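Local coordinates for extracellular solute-binding protein family 1 (PDB 4OVJ) that probably captures a solute outside the cell and delivers it to an ABC-type importer, as other family 1 extracellular solute-binding proteins do, at residues Val158-Trp163 / Gly189-Gln194. Sequence-based numbering, arbitrary orientation.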
ATOM      1  N   VAL A 158     -11.847  15.204   6.270  1.00  7.36           N
ATOM      2  CA  VAL A 158     -12.366  15.687   7.533  1.00  8.52           C
ATOM      3  C   VAL A 158     -11.600  15.083   8.698  1.00  8.38           C
ATOM      4  O   VAL A 158     -10.835  14.143   8.513  1.00  9.46           O
ATOM      5  CB  VAL A 158     -13.869  15.361   7.694  1.00  9.23           C
ATOM      6  CG1 VAL A 158     -14.707  16.149   6.702  1.00  9.99           C
ATOM      7  CG2 VAL A 158     -14.119  13.875   7.545  1.00  9.69           C
ATOM      8  N   SER A 159     -11.818  15.630   9.887  1.00  7.85           N
ATOM      9  CA  SER A 159     -11.260  15.054  11.105  1.00  8.14           C
ATOM     10  C   SER A 159     -12.062  13.831  11.529  1.00  7.94           C
ATOM     11  O   SER A 159     -13.201  13.639  11.104  1.00  8.46           O
ATOM     12  CB  SER A 159     -11.298  16.054  12.242  1.00  8.57           C
ATOM     13  OG  SER A 159     -12.641  16.273  12.615  1.00  9.99           O
ATOM     14  N   TRP A 160     -11.475  13.022  12.399  1.00  7.73           N
ATOM     15  CA  TRP A 160     -12.188  11.853  12.933  1.00  8.12           C
ATOM     16  C   TRP A 160     -13.517  12.248  13.602  1.00  7.68           C
ATOM     17  O   TRP A 160     -14.536  11.581  13.413  1.00  7.91           O
ATOM     18  CB  TRP A 160     -11.314  11.109  13.947  1.00  8.35           C
ATOM     19  CG  TRP A 160     -10.185  10.328  13.364  1.00  7.95           C
ATOM     20  CD1 TRP A 160      -8.867  10.558  13.549  1.00  9.08           C
ATOM     21  CD2 TRP A 160     -10.274   9.152  12.555  1.00  8.23           C
ATOM     22  NE1 TRP A 160      -8.123   9.633  12.885  1.00  8.76           N
ATOM     23  CE2 TRP A 160      -8.966   8.742  12.275  1.00  8.08           C
ATOM     24  CE3 TRP A 160     -11.343   8.407  12.034  1.00  8.46           C
ATOM     25  CZ2 TRP A 160      -8.684   7.624  11.499  1.00  9.45           C
ATOM     26  CZ3 TRP A 160     -11.067   7.294  11.273  1.00  9.31           C
ATOM     27  CH2 TRP A 160      -9.743   6.903  11.016  1.00  9.47           C
ATOM     28  N   GLN A 161     -13.517  13.320  14.387  1.00  8.26           N
ATOM     29  CA  GLN A 161     -14.756  13.743  15.053  1.00  9.86           C
ATOM     30  C   GLN A 161     -15.777  14.296  14.056  1.00  9.18           C
ATOM     31  O   GLN A 161     -16.974  14.037  14.175  1.00 10.75           O
ATOM     32  CB  GLN A 161     -14.459  14.734  16.175  1.00 11.73           C
ATOM     33  CG  GLN A 161     -13.798  14.075  17.391  1.00 13.92           C
ATOM     34  CD  GLN A 161     -14.770  13.162  18.129  1.00 15.22           C
ATOM     35  OE1 GLN A 161     -15.924  13.533  18.343  1.00 19.49           O
ATOM     36  NE2 GLN A 161     -14.324  11.953  18.488  1.00 16.28           N
ATOM     37  N   GLN A 162     -15.317  15.032  13.049  1.00  8.65           N
ATOM     38  CA  GLN A 162     -16.225  15.482  12.009  1.00  8.25           C
ATOM     39  C   GLN A 162     -16.818  14.293  11.243  1.00  7.64           C
ATOM     40  O   GLN A 162     -17.997  14.272  10.928  1.00  9.03           O
ATOM     41  CB  GLN A 162     -15.521  16.425  11.043  1.00  9.17           C
ATOM     42  CG  GLN A 162     -15.146  17.775  11.653  1.00 10.73           C
ATOM     43  CD  GLN A 162     -14.175  18.587  10.797  1.00 13.12           C
ATOM     44  OE1 GLN A 162     -13.475  18.065   9.924  1.00 12.45           O
ATOM     45  NE2 GLN A 162     -14.112  19.878  11.071  1.00 18.79           N
ATOM     46  N   TRP A 163     -15.977  13.310  10.958  1.00  7.63           N
ATOM     47  CA  TRP A 163     -16.395  12.099  10.299  1.00  7.63           C
ATOM     48  C   TRP A 163     -17.453  11.341  11.109  1.00  8.13           C
ATOM     49  O   TRP A 163     -18.462  10.924  10.560  1.00  8.31           O
ATOM     50  CB  TRP A 163     -15.168  11.227  10.020  1.00  7.34           C
ATOM     51  CG  TRP A 163     -15.444  10.000   9.226  1.00  8.16           C
ATOM     52  CD1 TRP A 163     -15.153   8.720   9.591  1.00  8.56           C
ATOM     53  CD2 TRP A 163     -16.034   9.921   7.919  1.00  8.28           C
ATOM     54  NE1 TRP A 163     -15.515   7.848   8.590  1.00  8.68           N
ATOM     55  CE2 TRP A 163     -16.049   8.559   7.551  1.00  8.16           C
ATOM     56  CE3 TRP A 163     -16.527  10.868   7.015  1.00  7.87           C
ATOM     57  CZ2 TRP A 163     -16.554   8.125   6.335  1.00  7.74           C
ATOM     58  CZ3 TRP A 163     -17.022  10.430   5.799  1.00  7.65           C
ATOM     59  CH2 TRP A 163     -17.046   9.069   5.480  1.00  7.29           C
ATOM     60  N   GLY A 189      -2.316   1.369  12.701  1.00  6.30           N
ATOM     61  CA  GLY A 189      -1.037   1.955  12.329  1.00  6.79           C
ATOM     62  C   GLY A 189      -1.157   3.400  11.867  1.00  6.73           C
ATOM     63  O   GLY A 189      -0.356   4.245  12.233  1.00  7.67           O
ATOM     64  N   TYR A 190      -2.185   3.663  11.075  1.00  6.47           N
ATOM     65  CA  TYR A 190      -2.519   5.004  10.605  1.00  6.87           C
ATOM     66  C   TYR A 190      -2.830   5.947  11.775  1.00  6.19           C
ATOM     67  O   TYR A 190      -2.247   7.020  11.883  1.00  6.42           O
ATOM     68  CB  TYR A 190      -3.689   4.906   9.621  1.00  6.67           C
ATOM     69  CG  TYR A 190      -4.215   6.215   9.104  1.00  7.13           C
ATOM     70  CD1 TYR A 190      -3.573   6.899   8.081  1.00  7.48           C
ATOM     71  CD2 TYR A 190      -5.375   6.764   9.634  1.00  7.77           C
ATOM     72  CE1 TYR A 190      -4.076   8.106   7.618  1.00  7.76           C
ATOM     73  CE2 TYR A 190      -5.877   7.965   9.179  1.00  8.14           C
ATOM     74  CZ  TYR A 190      -5.230   8.624   8.165  1.00  7.12           C
ATOM     75  OH  TYR A 190      -5.724   9.815   7.718  1.00  7.53           O
ATOM     76  N   TRP A 191      -3.696   5.513  12.679  1.00  6.16           N
ATOM     77  CA  TRP A 191      -4.007   6.241  13.911  1.00  6.79           C
ATOM     78  C   TRP A 191      -2.778   6.500  14.772  1.00  6.66           C
ATOM     79  O   TRP A 191      -2.573   7.615  15.246  1.00  6.37           O
ATOM     80  CB  TRP A 191      -5.056   5.444  14.703  1.00  7.01           C
ATOM     81  CG  TRP A 191      -5.547   6.070  15.978  1.00  7.69           C
ATOM     82  CD1 TRP A 191      -4.947   6.020  17.192  1.00  7.71           C
ATOM     83  CD2 TRP A 191      -6.772   6.788  16.163  1.00  7.99           C
ATOM     84  NE1 TRP A 191      -5.712   6.674  18.127  1.00  7.96           N
ATOM     85  CE2 TRP A 191      -6.843   7.148  17.523  1.00  7.73           C
ATOM     86  CE3 TRP A 191      -7.833   7.133  15.315  1.00  9.11           C
ATOM     87  CZ2 TRP A 191      -7.924   7.856  18.056  1.00  8.48           C
ATOM     88  CZ3 TRP A 191      -8.911   7.852  15.847  1.00 10.33           C
ATOM     89  CH2 TRP A 191      -8.938   8.205  17.198  1.00  9.73           C
ATOM     90  N   ALA A 192      -1.967   5.471  14.971  1.00  6.49           N
ATOM     91  CA  ALA A 192      -0.772   5.612  15.782  1.00  6.86           C
ATOM     92  C   ALA A 192       0.143   6.671  15.196  1.00  7.02           C
ATOM     93  O   ALA A 192       0.664   7.506  15.929  1.00  7.61           O
ATOM     94  CB  ALA A 192      -0.029   4.303  15.900  1.00  7.38           C
ATOM     95  N   ARG A 193       0.329   6.637  13.880  1.00  6.93           N
ATOM     96  CA  ARG A 193       1.197   7.615  13.208  1.00  7.33           C
ATOM     97  C   ARG A 193       0.676   9.045  13.394  1.00  7.38           C
ATOM     98  O   ARG A 193       1.458   9.975  13.586  1.00  7.87           O
ATOM     99  CB  ARG A 193       1.351   7.274  11.733  1.00  7.80           C
ATOM    100  CG  ARG A 193       2.315   6.116  11.473  1.00  8.41           C
ATOM    101  CD  ARG A 193       2.143   5.556  10.072  1.00  8.90           C
ATOM    102  NE  ARG A 193       2.199   6.583   9.016  1.00  9.38           N
ATOM    103  CZ  ARG A 193       3.284   6.962   8.325  1.00  9.66           C
ATOM    104  NH1 ARG A 193       4.483   6.431   8.541  1.00 10.68           N
ATOM    105  NH2 ARG A 193       3.169   7.904   7.394  1.00 11.51           N
ATOM    106  N   GLN A 194      -0.649   9.211  13.385  1.00  7.53           N
ATOM    107  CA  GLN A 194      -1.242  10.527  13.644  1.00  8.30           C
ATOM    108  C   GLN A 194      -0.932  11.050  15.044  1.00  8.59           C
ATOM    109  O   GLN A 194      -0.944  12.256  15.277  1.00  9.23           O
ATOM    110  CB  GLN A 194      -2.744  10.500  13.475  1.00  8.04           C
ATOM    111  CG  GLN A 194      -3.215  10.138  12.100  1.00  8.13           C
ATOM    112  CD  GLN A 194      -4.713  10.045  12.031  1.00  8.58           C
ATOM    113  OE1 GLN A 194      -5.350   9.444  12.900  1.00  9.10           O
ATOM    114  NE2 GLN A 194      -5.294  10.678  11.023  1.00  9.54           N
TER
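Tyr190 opens the contact by offering the edge of its ring to Trp160, the residue of helix 160-174 that bridges to helix 185-194: Tyr190 CE2 lies 3.7 Å from Trp160 CZ2. A tyrosine suits this place because its flank is apolar while its OH can still hydrogen-bond, here to Pro281 O. One residue on, Trp191 has CG anti to its backbone N (chi1 -177°), and this torsion lets the indole reach one face of the Trp160 ring although its CB does not aim there. Its CZ3 sits 3.4 Å from the plane of the Trp160 ring, over one face and offset toward the rim; the two indoles are inclined by 48° and meet obliquely. A full turn after Tyr190, Gln194 runs extended beyond CG and brings its amide to the edge of the indole. Trp160 NE1 donates to Gln194 OE1 over 2.8 Å, almost straight at 175°, in the indole plane and onto a lone pair, with ring and amide planes practically perpendicular. The amide's NE2 bonds to the O of Pro281, so glutamine serves as acceptor and donor at once. Behind Trp160, Ser159 and Gln162 form a capping box that starts its helix. A leucine in place of Trp160 would probably leave Gln194 OE1 without its indole donor and open a gap beside the indole of Trp191 and the ring of Tyr190. Such chemistry joins two helices of one lobe by a single large side chain, whose apolar surface is packed by aromatics while the one N-H of this buried side chain is satisfied by a nearly straight bond that probably limits the tilt of the ring.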